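Side-chain contacts in malonyl CoA-acyl carrier protein transacylase (Staphylococcus aureus, PDB 3IM9), which catalyses transfer of the malonyl group from malonyl-CoA to holo-acyl carrier protein, supplying malonyl-ACP for fatty acid biosynthesis: residues I15-G20 and T76-L81; E66-Q71 and L125-F130; G99-L104 and V254-S259; V234-N239 and K246-S251. One frame throughout, in Å; residues are numbered along the deposited sequence.

Contact 1 (I15-G20 and T76-L81); sequences IFPGQG and THSSAL. With SO4 (sulfate ion), chain D.
F16 and S78 meet where the end of a central strand faces a covering helix. CB of F16 points toward the helix, CB of S78 points back toward the strand, and the two backbones come within 6.9 Å between the CA atoms of this pair. The ring of F16 takes the serine methylene obliquely: CD2 lies 3.7 Å from S78 CB. With OG of S78 anti to its own carbonyl carbon (chi1 -74°), the hydroxyl swings past the ring toward P17, whose CD it approaches at 4.1 Å. No direct hydrogen bond joins 15-20 to 76-81. Instead a bridging water gives one hydrogen to P17 O at 2.8 Å and the other to S78 OG at 2.9 Å, while S78 OG has a further hydrogen-bond partner in I281 O of the neighbouring strand 275-281. Beyond P17, G18 N makes a nearly straight bond of 2.7 Å to O1 of a sulfate, probably from the crystallisation liquor. S102 and S103 of helix 99-106 also pack on F16. The chemistry is thus that of a serine whose two halves are used differently: the methylene packs on the ring, and the oxygen is engaged by I281 O and the water.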
loop_
_atom_site.group_PDB
_atom_site.type_symbol
_atom_site.label_atom_id
_atom_site.label_comp_id
_atom_site.label_asym_id
_atom_site.label_seq_id
_atom_site.Cartn_x
_atom_site.Cartn_y
_atom_site.Cartn_z
ATOM N N ILE A 15 2.822 -9.934 0.778
ATOM C CA ILE A 15 2.704 -8.491 1.018
ATOM C C ILE A 15 2.510 -7.798 -0.325
ATOM O O ILE A 15 2.978 -8.299 -1.400
ATOM C CB ILE A 15 3.928 -7.880 1.756
ATOM C CG1 ILE A 15 5.212 -7.979 0.923
ATOM C CG2 ILE A 15 4.129 -8.624 3.104
ATOM C CD1 ILE A 15 6.491 -7.502 1.620
ATOM N N PHE A 16 1.830 -6.653 -0.281
ATOM C CA PHE A 16 1.376 -6.042 -1.562
ATOM C C PHE A 16 1.764 -4.557 -1.581
ATOM O O PHE A 16 1.419 -3.790 -0.678
ATOM C CB PHE A 16 -0.133 -6.203 -1.643
ATOM C CG PHE A 16 -0.566 -7.646 -1.676
ATOM C CD1 PHE A 16 -1.125 -8.217 -0.531
ATOM C CD2 PHE A 16 -0.417 -8.403 -2.827
ATOM C CE1 PHE A 16 -1.467 -9.601 -0.532
ATOM C CE2 PHE A 16 -0.836 -9.747 -2.883
ATOM C CZ PHE A 16 -1.398 -10.339 -1.721
ATOM N N PRO A 17 2.387 -4.074 -2.668
ATOM C CA PRO A 17 2.766 -2.657 -2.787
ATOM C C PRO A 17 1.569 -1.789 -3.152
ATOM O O PRO A 17 0.510 -2.251 -3.594
ATOM C CB PRO A 17 3.773 -2.684 -3.920
ATOM C CG PRO A 17 3.266 -3.794 -4.834
ATOM C CD PRO A 17 2.811 -4.918 -3.821
ATOM N N GLY A 18 1.795 -0.507 -2.949
ATOM C CA GLY A 18 0.817 0.561 -3.252
ATOM C C GLY A 18 1.354 1.581 -4.246
ATOM O O GLY A 18 2.343 1.316 -5.000
ATOM N N GLN A 19 0.705 2.738 -4.183
ATOM C CA GLN A 19 1.082 3.890 -5.100
ATOM C C GLN A 19 2.567 4.084 -5.107
ATOM O O GLN A 19 3.236 4.147 -4.019
ATOM C CB GLN A 19 0.343 5.116 -4.564
ATOM C CG GLN A 19 0.456 6.314 -5.516
ATOM C CD GLN A 19 -0.521 6.212 -6.641
ATOM O OE1 GLN A 19 -1.671 5.806 -6.469
ATOM N NE2 GLN A 19 -0.055 6.639 -7.867
ATOM N N GLY A 20 3.099 4.228 -6.309
ATOM C CA GLY A 20 4.570 4.355 -6.469
ATOM C C GLY A 20 5.228 3.136 -7.058
ATOM O O GLY A 20 6.289 3.280 -7.707
ATOM N N THR A 76 -5.555 -4.790 -9.290
ATOM C CA THR A 76 -5.803 -5.757 -10.343
ATOM C C THR A 76 -4.532 -6.552 -10.636
ATOM O O THR A 76 -4.573 -7.818 -10.742
ATOM C CB THR A 76 -6.217 -5.032 -11.584
ATOM O OG1 THR A 76 -7.508 -4.442 -11.270
ATOM C CG2 THR A 76 -6.425 -6.008 -12.767
ATOM N N HIS A 77 -3.360 -5.908 -10.718
ATOM C CA HIS A 77 -2.121 -6.622 -11.037
ATOM C C HIS A 77 -1.768 -7.591 -9.911
ATOM O O HIS A 77 -1.521 -8.784 -10.160
ATOM C CB HIS A 77 -1.013 -5.584 -11.188
ATOM C CG HIS A 77 0.288 -6.138 -11.733
ATOM N ND1 HIS A 77 0.511 -7.439 -12.170
ATOM C CD2 HIS A 77 1.427 -5.446 -11.906
ATOM C CE1 HIS A 77 1.769 -7.500 -12.627
ATOM N NE2 HIS A 77 2.339 -6.303 -12.439
ATOM N N SER A 78 -1.797 -7.155 -8.658
ATOM C CA SER A 78 -1.463 -8.020 -7.550
ATOM C C SER A 78 -2.455 -9.186 -7.436
ATOM O O SER A 78 -2.042 -10.325 -7.167
ATOM C CB SER A 78 -1.442 -7.238 -6.221
ATOM O OG SER A 78 -0.263 -6.416 -6.162
ATOM N N SER A 79 -3.746 -8.889 -7.660
ATOM C CA SER A 79 -4.755 -9.978 -7.506
ATOM C C SER A 79 -4.616 -10.960 -8.665
ATOM O O SER A 79 -4.947 -12.160 -8.495
ATOM C CB SER A 79 -6.144 -9.364 -7.512
ATOM O OG SER A 79 -6.332 -8.568 -6.292
ATOM N N ALA A 80 -4.245 -10.495 -9.845
ATOM C CA ALA A 80 -4.117 -11.390 -11.015
ATOM C C ALA A 80 -2.955 -12.326 -10.781
ATOM O O ALA A 80 -3.039 -13.537 -11.027
ATOM C CB ALA A 80 -3.894 -10.560 -12.309
ATOM N N LEU A 81 -1.844 -11.792 -10.271
ATOM C CA LEU A 81 -0.701 -12.635 -9.896
ATOM C C LEU A 81 -1.103 -13.609 -8.846
ATOM O O LEU A 81 -0.727 -14.813 -8.893
ATOM C CB LEU A 81 0.519 -11.836 -9.438
ATOM C CG LEU A 81 1.196 -10.976 -10.471
ATOM C CD1 LEU A 81 2.156 -9.994 -9.822
ATOM C CD2 LEU A 81 2.014 -11.815 -11.448
HETATM S S SO4 D . 4.624 1.578 -1.843
HETATM O O1 SO4 D . 4.106 0.210 -1.690
HETATM O O2 SO4 D . 5.278 1.822 -3.261
HETATM O O3 SO4 D . 3.423 2.372 -1.628
HETATM O O4 SO4 D . 5.756 1.826 -0.739
HETATM O O HOH W 1 -1.267 -4.280 -4.462
#

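Contact 2 (E66-Q71 and L125-F130); sequences ETENTQ and LMAQAF. With ACT (acetate ion), chain C.
A helix-helix contact beside the probable active site of the acyltransferase fold joins the first turn of helix 67-84 to the C-terminal part of helix 112-128. Its closest backbone pair is E68 and A127, and the small alanine lets the helices approach to 6.4 Å between the CA atoms of these residues. E68 reaches A127 by a bent chain: CG sits between the backbone N and the carbonyl carbon (chi1 60°), and a bend at chi2 (-87°) brings OE2 to 3.4 Å from A127 CB. T67 adds its methyl, CG2, to the other contacts of that alanine. At the N-terminus of helix 67-84, E66 holds the N-cap position, and T67 N donates to an acetate ion, probably from the crystallisation liquor, which S203 N also binds. Further along, the extended chain of Q71 crosses M126 at about a right angle. R122 holds Q71 OE1, and the amide nitrogen faces helix 112-128. One N-H of NE2 runs almost straight to T67 OG1, 2.9 Å away and in the amide plane, and T67 OG1 is also bonded to Q19. NE2 makes its second, weak hydrogen bond to M126 SD at 3.5 Å.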
loop_
_atom_site.group_PDB
_atom_site.type_symbol
_atom_site.label_atom_id
_atom_site.label_comp_id
_atom_site.label_asym_id
_atom_site.label_seq_id
_atom_site.Cartn_x
_atom_site.Cartn_y
_atom_site.Cartn_z
ATOM N N GLU A 66 -2.125 8.679 -11.912
ATOM C CA GLU A 66 -3.135 9.467 -11.186
ATOM C C GLU A 66 -3.865 8.439 -10.335
ATOM O O GLU A 66 -4.448 7.474 -10.871
ATOM C CB GLU A 66 -4.086 10.165 -12.174
ATOM C CG GLU A 66 -3.247 11.112 -13.090
ATOM C CD GLU A 66 -3.970 11.685 -14.287
ATOM O OE1 GLU A 66 -5.194 11.556 -14.347
ATOM O OE2 GLU A 66 -3.319 12.290 -15.201
ATOM N N THR A 67 -3.841 8.646 -9.017
ATOM C CA THR A 67 -4.249 7.597 -8.015
ATOM C C THR A 67 -5.652 7.023 -8.229
ATOM O O THR A 67 -5.852 5.828 -7.904
ATOM C CB THR A 67 -4.052 8.170 -6.612
ATOM O OG1 THR A 67 -3.979 7.057 -5.702
ATOM C CG2 THR A 67 -5.107 9.162 -6.211
ATOM N N GLU A 68 -6.583 7.791 -8.837
ATOM C CA GLU A 68 -7.943 7.220 -9.113
ATOM C C GLU A 68 -7.839 6.029 -10.087
ATOM O O GLU A 68 -8.708 5.112 -10.080
ATOM C CB GLU A 68 -8.949 8.293 -9.590
ATOM C CG GLU A 68 -8.569 9.008 -10.857
ATOM C CD GLU A 68 -7.697 10.223 -10.674
ATOM O OE1 GLU A 68 -7.911 11.132 -11.497
ATOM O OE2 GLU A 68 -6.771 10.294 -9.851
ATOM N N ASN A 69 -6.817 6.071 -10.924
ATOM C CA ASN A 69 -6.478 4.962 -11.848
ATOM C C ASN A 69 -5.457 4.001 -11.294
ATOM O O ASN A 69 -5.596 2.774 -11.453
ATOM C CB ASN A 69 -5.967 5.485 -13.170
ATOM C CG ASN A 69 -6.875 6.562 -13.737
ATOM O OD1 ASN A 69 -8.087 6.386 -13.789
ATOM N ND2 ASN A 69 -6.276 7.708 -14.185
ATOM N N THR A 70 -4.439 4.512 -10.575
ATOM C CA THR A 70 -3.366 3.624 -10.144
ATOM C C THR A 70 -3.901 2.637 -9.120
ATOM O O THR A 70 -3.425 1.492 -9.064
ATOM C CB THR A 70 -2.266 4.414 -9.367
ATOM O OG1 THR A 70 -2.090 5.738 -9.986
ATOM C CG2 THR A 70 -0.982 3.599 -9.521
ATOM N N GLN A 71 -4.811 3.077 -8.256
ATOM C CA GLN A 71 -5.282 2.157 -7.187
ATOM C C GLN A 71 -5.929 0.868 -7.755
ATOM O O GLN A 71 -5.510 -0.228 -7.385
ATOM C CB GLN A 71 -6.165 2.855 -6.183
ATOM C CG GLN A 71 -5.349 3.899 -5.355
ATOM C CD GLN A 71 -6.111 4.473 -4.204
ATOM O OE1 GLN A 71 -6.888 3.770 -3.522
ATOM N NE2 GLN A 71 -5.937 5.807 -3.959
ATOM N N LEU A 125 -11.979 9.679 -4.442
ATOM C CA LEU A 125 -12.224 10.569 -3.294
ATOM C C LEU A 125 -10.908 11.216 -2.878
ATOM O O LEU A 125 -10.886 12.444 -2.555
ATOM C CB LEU A 125 -12.798 9.783 -2.116
ATOM C CG LEU A 125 -14.268 9.446 -2.164
ATOM C CD1 LEU A 125 -14.870 9.308 -3.527
ATOM C CD2 LEU A 125 -14.728 8.462 -1.101
ATOM N N MET A 126 -9.828 10.438 -2.871
ATOM C CA MET A 126 -8.539 11.042 -2.494
ATOM C C MET A 126 -8.136 12.100 -3.514
ATOM O O MET A 126 -7.667 13.170 -3.116
ATOM C CB MET A 126 -7.427 9.957 -2.357
ATOM C CG MET A 126 -7.754 9.053 -1.178
ATOM S SD MET A 126 -6.585 7.658 -1.074
ATOM C CE MET A 126 -4.967 8.389 -1.096
ATOM N N ALA A 127 -8.244 11.789 -4.784
ATOM C CA ALA A 127 -7.859 12.719 -5.893
ATOM C C ALA A 127 -8.656 14.037 -5.819
ATOM O O ALA A 127 -8.091 15.097 -6.194
ATOM C CB ALA A 127 -8.071 12.084 -7.245
ATOM N N GLN A 128 -9.896 13.983 -5.350
ATOM C CA GLN A 128 -10.788 15.161 -5.299
ATOM C C GLN A 128 -10.867 15.816 -3.963
ATOM O O GLN A 128 -11.604 16.821 -3.825
ATOM C CB GLN A 128 -12.205 14.742 -5.730
ATOM C CG GLN A 128 -12.224 14.140 -7.211
ATOM C CD GLN A 128 -13.565 13.461 -7.561
ATOM O OE1 GLN A 128 -14.615 13.820 -7.031
ATOM N NE2 GLN A 128 -13.523 12.472 -8.447
ATOM N N ALA A 129 -10.109 15.356 -2.971
ATOM C CA ALA A 129 -10.328 15.816 -1.607
ATOM C C ALA A 129 -10.010 17.325 -1.500
ATOM O O ALA A 129 -10.765 18.099 -0.819
ATOM C CB ALA A 129 -9.535 14.994 -0.614
ATOM N N PHE A 130 -8.926 17.766 -2.113
ATOM C CA PHE A 130 -8.492 19.183 -2.017
ATOM C C PHE A 130 -8.131 19.684 -3.403
ATOM O O PHE A 130 -7.625 18.948 -4.215
ATOM C CB PHE A 130 -7.279 19.334 -1.082
ATOM C CG PHE A 130 -7.590 19.021 0.331
ATOM C CD1 PHE A 130 -7.439 17.704 0.807
ATOM C CD2 PHE A 130 -8.106 19.982 1.191
ATOM C CE1 PHE A 130 -7.750 17.381 2.114
ATOM C CE2 PHE A 130 -8.446 19.671 2.515
ATOM C CZ PHE A 130 -8.242 18.346 2.994
HETATM C C ACT C . -2.025 10.928 -7.114
HETATM O O ACT C . -2.775 10.993 -8.079
HETATM O OXT ACT C . -2.402 11.658 -6.153
HETATM C CH3 ACT C . -0.805 10.082 -7.057
#

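Contact 3 (G99-L104 and V254-S259); sequences GEYSSL and VKQLYS. With CA (calcium ion), chain B.
Q256 and E100 both set CG anti to the backbone N (chi1 -167° and -171°), which sends the two chains at each other from opposite directions, while a bend at chi2 (-148°) turns the amide of Q256 so that its two ends do different work. OE1 binds a calcium ion at 2.6 Å, and NE2 lies against E100, 3.6 Å from its CB. The carboxylate and amide planes are steeply inclined, and no hydrogen bond links them: E100 is held instead by residues of segment 234-239, whereas Q256 NE2 donates to S97 O. Y101 takes the other arrangement, with CG anti to the carbonyl carbon, and its ring passes the amide at a steep angle until OH reaches the calcium ion at 2.7 Å. The metal lies in the plane of the ring, at its edge. M253 O supplies another ligand, and R122 NH2 hydrogen-bonds Q256 OE1. From Q256 to S259 the chain makes a type I beta turn, and S259 OG donates to K255 O at 2.7 Å from above the carbonyl plane. S259 O and, weakly, Q256 O engage H207, the probable catalytic histidine. The chemistry thus ties S97 to the side-chain amide and H207 to nearby backbone carbonyls: calcium and R122 at OE1 may polarise the amide and make NE2 a better donor to the carbonyl of S97, the probable nucleophile.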
loop_
_atom_site.group_PDB
_atom_site.type_symbol
_atom_site.label_atom_id
_atom_site.label_comp_id
_atom_site.label_asym_id
_atom_site.label_seq_id
_atom_site.Cartn_x
_atom_site.Cartn_y
_atom_site.Cartn_z
ATOM N N GLY A 99 -2.161 -1.219 -1.015
ATOM C CA GLY A 99 -1.816 -2.630 -0.904
ATOM C C GLY A 99 -2.602 -3.395 0.158
ATOM O O GLY A 99 -2.729 -4.615 0.051
ATOM N N GLU A 100 -3.093 -2.676 1.198
ATOM C CA GLU A 100 -3.859 -3.376 2.224
ATOM C C GLU A 100 -5.103 -3.976 1.594
ATOM O O GLU A 100 -5.582 -5.006 2.098
ATOM C CB GLU A 100 -4.201 -2.375 3.346
ATOM C CG GLU A 100 -4.838 -3.065 4.626
ATOM C CD GLU A 100 -4.559 -2.285 5.857
ATOM O OE1 GLU A 100 -3.418 -1.810 6.030
ATOM O OE2 GLU A 100 -5.510 -2.176 6.674
ATOM N N TYR A 101 -5.655 -3.348 0.552
ATOM C CA TYR A 101 -6.852 -3.923 -0.149
ATOM C C TYR A 101 -6.476 -5.209 -0.846
ATOM O O TYR A 101 -7.318 -6.131 -0.936
ATOM C CB TYR A 101 -7.491 -2.888 -1.031
ATOM C CG TYR A 101 -8.142 -1.825 -0.216
ATOM C CD1 TYR A 101 -7.454 -0.652 0.179
ATOM C CD2 TYR A 101 -9.489 -1.966 0.163
ATOM C CE1 TYR A 101 -8.044 0.349 0.980
ATOM C CE2 TYR A 101 -10.102 -0.998 0.980
ATOM C CZ TYR A 101 -9.379 0.122 1.369
ATOM O OH TYR A 101 -10.031 1.046 2.177
ATOM N N SER A 102 -5.290 -5.323 -1.417
ATOM C CA SER A 102 -4.867 -6.568 -1.982
ATOM C C SER A 102 -4.788 -7.626 -0.880
ATOM O O SER A 102 -5.122 -8.779 -1.133
ATOM C CB SER A 102 -3.501 -6.361 -2.626
ATOM O OG SER A 102 -3.653 -5.411 -3.706
ATOM N N SER A 103 -4.344 -7.234 0.308
ATOM C CA SER A 103 -4.336 -8.200 1.453
ATOM C C SER A 103 -5.781 -8.633 1.736
ATOM O O SER A 103 -5.987 -9.831 2.115
ATOM C CB SER A 103 -3.703 -7.502 2.677
ATOM O OG SER A 103 -2.321 -7.395 2.567
ATOM N N LEU A 104 -6.751 -7.717 1.669
ATOM C CA LEU A 104 -8.186 -8.024 1.990
ATOM C C LEU A 104 -8.697 -8.991 0.966
ATOM O O LEU A 104 -9.476 -9.943 1.310
ATOM C CB LEU A 104 -9.089 -6.772 2.010
ATOM C CG LEU A 104 -8.639 -5.724 3.032
ATOM C CD1 LEU A 104 -9.781 -4.656 3.174
ATOM C CD2 LEU A 104 -8.314 -6.311 4.443
ATOM N N VAL A 254 -11.359 2.767 7.168
ATOM C CA VAL A 254 -11.696 4.158 7.137
ATOM C C VAL A 254 -10.588 4.993 7.902
ATOM O O VAL A 254 -10.114 6.040 7.369
ATOM C CB VAL A 254 -13.088 4.402 7.836
ATOM C CG1 VAL A 254 -13.407 5.876 7.721
ATOM C CG2 VAL A 254 -14.106 3.556 7.073
ATOM N N LYS A 255 -10.142 4.488 9.055
ATOM C CA LYS A 255 -9.071 5.242 9.822
ATOM C C LYS A 255 -7.778 5.333 9.021
ATOM O O LYS A 255 -7.057 6.301 9.134
ATOM C CB LYS A 255 -8.747 4.549 11.132
ATOM C CG LYS A 255 -9.977 4.513 12.030
ATOM C CD LYS A 255 -9.616 3.868 13.371
ATOM C CE LYS A 255 -10.892 4.005 14.291
ATOM N NZ LYS A 255 -10.638 3.385 15.655
ATOM N N GLN A 256 -7.548 4.327 8.169
ATOM C CA GLN A 256 -6.307 4.252 7.382
ATOM C C GLN A 256 -6.153 5.536 6.527
ATOM O O GLN A 256 -5.019 6.018 6.323
ATOM C CB GLN A 256 -6.360 3.040 6.457
ATOM C CG GLN A 256 -4.979 2.711 5.825
ATOM C CD GLN A 256 -5.133 2.103 4.428
ATOM O OE1 GLN A 256 -5.946 2.548 3.623
ATOM N NE2 GLN A 256 -4.358 1.090 4.154
ATOM N N LEU A 257 -7.258 6.099 6.094
ATOM C CA LEU A 257 -7.235 7.288 5.201
ATOM C C LEU A 257 -6.483 8.429 5.841
ATOM O O LEU A 257 -5.844 9.188 5.061
ATOM C CB LEU A 257 -8.649 7.745 4.822
ATOM C CG LEU A 257 -9.496 6.670 4.061
ATOM C CD1 LEU A 257 -10.914 7.175 3.975
ATOM C CD2 LEU A 257 -8.910 6.464 2.627
ATOM N N TYR A 258 -6.668 8.607 7.133
ATOM C CA TYR A 258 -6.174 9.834 7.745
ATOM C C TYR A 258 -5.137 9.572 8.785
ATOM O O TYR A 258 -4.832 10.446 9.657
ATOM C CB TYR A 258 -7.330 10.703 8.292
ATOM C CG TYR A 258 -8.267 9.973 9.240
ATOM C CD1 TYR A 258 -9.469 9.427 8.724
ATOM C CD2 TYR A 258 -7.958 9.842 10.568
ATOM C CE1 TYR A 258 -10.331 8.785 9.588
ATOM C CE2 TYR A 258 -8.813 9.182 11.429
ATOM C CZ TYR A 258 -9.970 8.667 10.915
ATOM O OH TYR A 258 -10.793 8.027 11.905
ATOM N N SER A 259 -4.606 8.362 8.801
ATOM C CA SER A 259 -3.604 7.921 9.776
ATOM C C SER A 259 -2.322 7.523 9.075
ATOM O O SER A 259 -2.369 7.069 7.914
ATOM C CB SER A 259 -4.149 6.691 10.528
ATOM O OG SER A 259 -5.402 7.058 11.165
HETATM CA CA CA B . -8.485 2.979 3.224
#

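Contact 4 (V234-N239 and K246-S251); sequences VVQNVN and KEVIKS
Q236 NE2 is gripped from two directions. It donates to I249 O on helix 246-256, a bond that is nearly straight (175°) but long and weak at 3.3 Å, and it also bonds the carboxylate of E100 on helix 99-106, its stronger partner. OE1 at the other end of the amide accepts from N252 ND2, one turn further along from V248. Both ends of a buried side chain are thereby satisfied, and the rotation of the amide is fixed. Q236 gets there as an extended chain beyond CG, with CG anti to the carbonyl carbon (chi1 -62°), so that it projects toward the helix and crosses I249 at about a right angle. The amide then lies over the backbone of that residue: OE1 comes within 3.4 Å of I249 CA, and the branches of the isoleucine divide its two ends between them. CG1 packs beside OE1 at 3.7 Å, and CG2 stands at the same distance from NE2. V248 comes near more loosely, its CG1 4.4 Å from Q236 OE1. The apolar side of I249 continues onto V109 and A230, and E243 of strand 242-243 touches Q236, V248 and I249 alike. V234 pairs with E243 in the two-stranded antiparallel sheet. The arrangement is that of a beta hairpin, strands 234-235 and 242-243, leading directly into a helix that folds back against it, with one glutamine fastening the segment after V235 to the carbonyl of I249 in the helix backbone.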
loop_
_atom_site.group_PDB
_atom_site.type_symbol
_atom_site.label_atom_id
_atom_site.label_comp_id
_atom_site.label_asym_id
_atom_site.label_seq_id
_atom_site.Cartn_x
_atom_site.Cartn_y
_atom_site.Cartn_z
ATOM N N VAL A 234 -4.559 -10.009 8.798
ATOM C CA VAL A 234 -4.133 -8.864 7.937
ATOM C C VAL A 234 -3.480 -7.913 8.952
ATOM O O VAL A 234 -4.186 -7.430 9.906
ATOM C CB VAL A 234 -5.311 -8.235 7.281
ATOM C CG1 VAL A 234 -4.823 -6.999 6.464
ATOM C CG2 VAL A 234 -6.102 -9.221 6.393
ATOM N N VAL A 235 -2.193 -7.613 8.801
ATOM C CA VAL A 235 -1.527 -6.656 9.708
ATOM C C VAL A 235 -1.856 -5.274 9.163
ATOM O O VAL A 235 -1.388 -4.913 8.091
ATOM C CB VAL A 235 -0.058 -6.899 9.816
ATOM C CG1 VAL A 235 0.606 -5.932 10.844
ATOM C CG2 VAL A 235 0.139 -8.353 10.343
ATOM N N GLN A 236 -2.695 -4.521 9.862
ATOM C CA GLN A 236 -3.254 -3.280 9.319
ATOM C C GLN A 236 -2.312 -2.101 9.492
ATOM O O GLN A 236 -1.547 -1.986 10.485
ATOM C CB GLN A 236 -4.638 -2.962 9.891
ATOM C CG GLN A 236 -5.575 -4.096 9.484
ATOM C CD GLN A 236 -7.051 -3.652 9.575
ATOM O OE1 GLN A 236 -7.701 -3.798 10.647
ATOM N NE2 GLN A 236 -7.598 -3.122 8.496
ATOM N N ASN A 237 -2.350 -1.192 8.484
ATOM C CA ASN A 237 -1.471 -0.050 8.495
ATOM C C ASN A 237 -1.691 0.890 9.686
ATOM O O ASN A 237 -0.746 1.566 10.097
ATOM C CB ASN A 237 -1.708 0.780 7.199
ATOM C CG ASN A 237 -1.137 0.178 5.945
ATOM O OD1 ASN A 237 -0.350 -0.819 5.929
ATOM N ND2 ASN A 237 -1.563 0.775 4.863
ATOM N N VAL A 238 -2.944 0.993 10.153
ATOM C CA VAL A 238 -3.300 2.029 11.199
ATOM C C VAL A 238 -2.622 1.643 12.506
ATOM O O VAL A 238 -2.117 2.500 13.203
ATOM C CB VAL A 238 -4.831 2.177 11.378
ATOM C CG1 VAL A 238 -5.451 2.740 10.215
ATOM C CG2 VAL A 238 -5.561 0.916 11.628
ATOM N N ASN A 239 -2.618 0.330 12.839
ATOM C CA ASN A 239 -2.196 -0.095 14.220
ATOM C C ASN A 239 -1.109 -1.116 14.265
ATOM O O ASN A 239 -0.622 -1.453 15.350
ATOM C CB ASN A 239 -3.480 -0.624 14.991
ATOM C CG ASN A 239 -4.046 -1.935 14.380
ATOM O OD1 ASN A 239 -3.646 -2.355 13.284
ATOM N ND2 ASN A 239 -4.962 -2.649 15.125
ATOM N N LYS A 246 -14.132 -8.815 10.728
ATOM C CA LYS A 246 -14.638 -8.006 9.644
ATOM C C LYS A 246 -14.933 -6.572 10.042
ATOM O O LYS A 246 -14.653 -5.636 9.248
ATOM C CB LYS A 246 -15.876 -8.614 8.967
ATOM C CG LYS A 246 -17.180 -8.653 9.909
ATOM C CD LYS A 246 -18.409 -9.336 9.335
ATOM C CE LYS A 246 -18.271 -10.849 9.362
ATOM N NZ LYS A 246 -19.542 -11.651 8.959
ATOM N N GLU A 247 -15.515 -6.337 11.251
ATOM C CA GLU A 247 -15.908 -4.964 11.655
ATOM C C GLU A 247 -14.663 -4.198 12.115
ATOM O O GLU A 247 -14.570 -2.970 11.883
ATOM C CB GLU A 247 -16.930 -5.002 12.880
ATOM C CG GLU A 247 -18.383 -5.372 12.531
ATOM C CD GLU A 247 -19.104 -4.470 11.508
ATOM O OE1 GLU A 247 -20.047 -4.974 10.869
ATOM O OE2 GLU A 247 -18.762 -3.278 11.287
ATOM N N VAL A 248 -13.690 -4.861 12.717
ATOM C CA VAL A 248 -12.515 -4.175 13.113
ATOM C C VAL A 248 -11.720 -3.791 11.823
ATOM O O VAL A 248 -11.243 -2.650 11.700
ATOM C CB VAL A 248 -11.648 -5.028 13.936
ATOM C CG1 VAL A 248 -10.258 -4.414 14.182
ATOM C CG2 VAL A 248 -12.445 -5.402 15.286
ATOM N N ILE A 249 -11.601 -4.724 10.902
ATOM C CA ILE A 249 -10.845 -4.413 9.657
ATOM C C ILE A 249 -11.521 -3.299 8.917
ATOM O O ILE A 249 -10.837 -2.309 8.476
ATOM C CB ILE A 249 -10.735 -5.684 8.852
ATOM C CG1 ILE A 249 -9.766 -6.640 9.488
ATOM C CG2 ILE A 249 -10.293 -5.391 7.375
ATOM C CD1 ILE A 249 -9.785 -8.049 8.855
ATOM N N LYS A 250 -12.840 -3.330 8.756
ATOM C CA LYS A 250 -13.562 -2.310 7.988
ATOM C C LYS A 250 -13.367 -0.927 8.650
ATOM O O LYS A 250 -13.057 0.098 7.995
ATOM C CB LYS A 250 -15.047 -2.693 7.881
ATOM C CG LYS A 250 -15.928 -1.658 7.120
ATOM C CD LYS A 250 -17.430 -2.170 7.016
ATOM C CE LYS A 250 -18.337 -1.092 6.374
ATOM N NZ LYS A 250 -19.800 -1.375 6.598
ATOM N N SER A 251 -13.503 -0.858 9.975
ATOM C CA SER A 251 -13.346 0.424 10.659
ATOM C C SER A 251 -11.914 0.948 10.470
ATOM O O SER A 251 -11.678 2.147 10.239
ATOM C CB SER A 251 -13.527 0.163 12.181
ATOM O OG SER A 251 -13.297 1.370 12.856
#

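In the fold
All four contacts are buried, but they differ in depth. Contacts 1 and 3 lie about 8 and 7 Å from the chain centre, measured from their own centres, while contacts 2 and 4 sit about 14 Å out. Helix 67-84 serves contacts 1 and 2, which Q19 ties together through T67 and T70; helix 246-256 serves contacts 3 and 4, which E100 joins through Q236 and N237. Helix 99-106, in contact 3, also packs on F16 of contact 1. Chemistry follows place: a water bridge beside the parallel sheet, a weak sulfur acceptor between helix ends, calcium ligation at the probable catalytic centre, and an amide-to-backbone bond where a hairpin meets its helix.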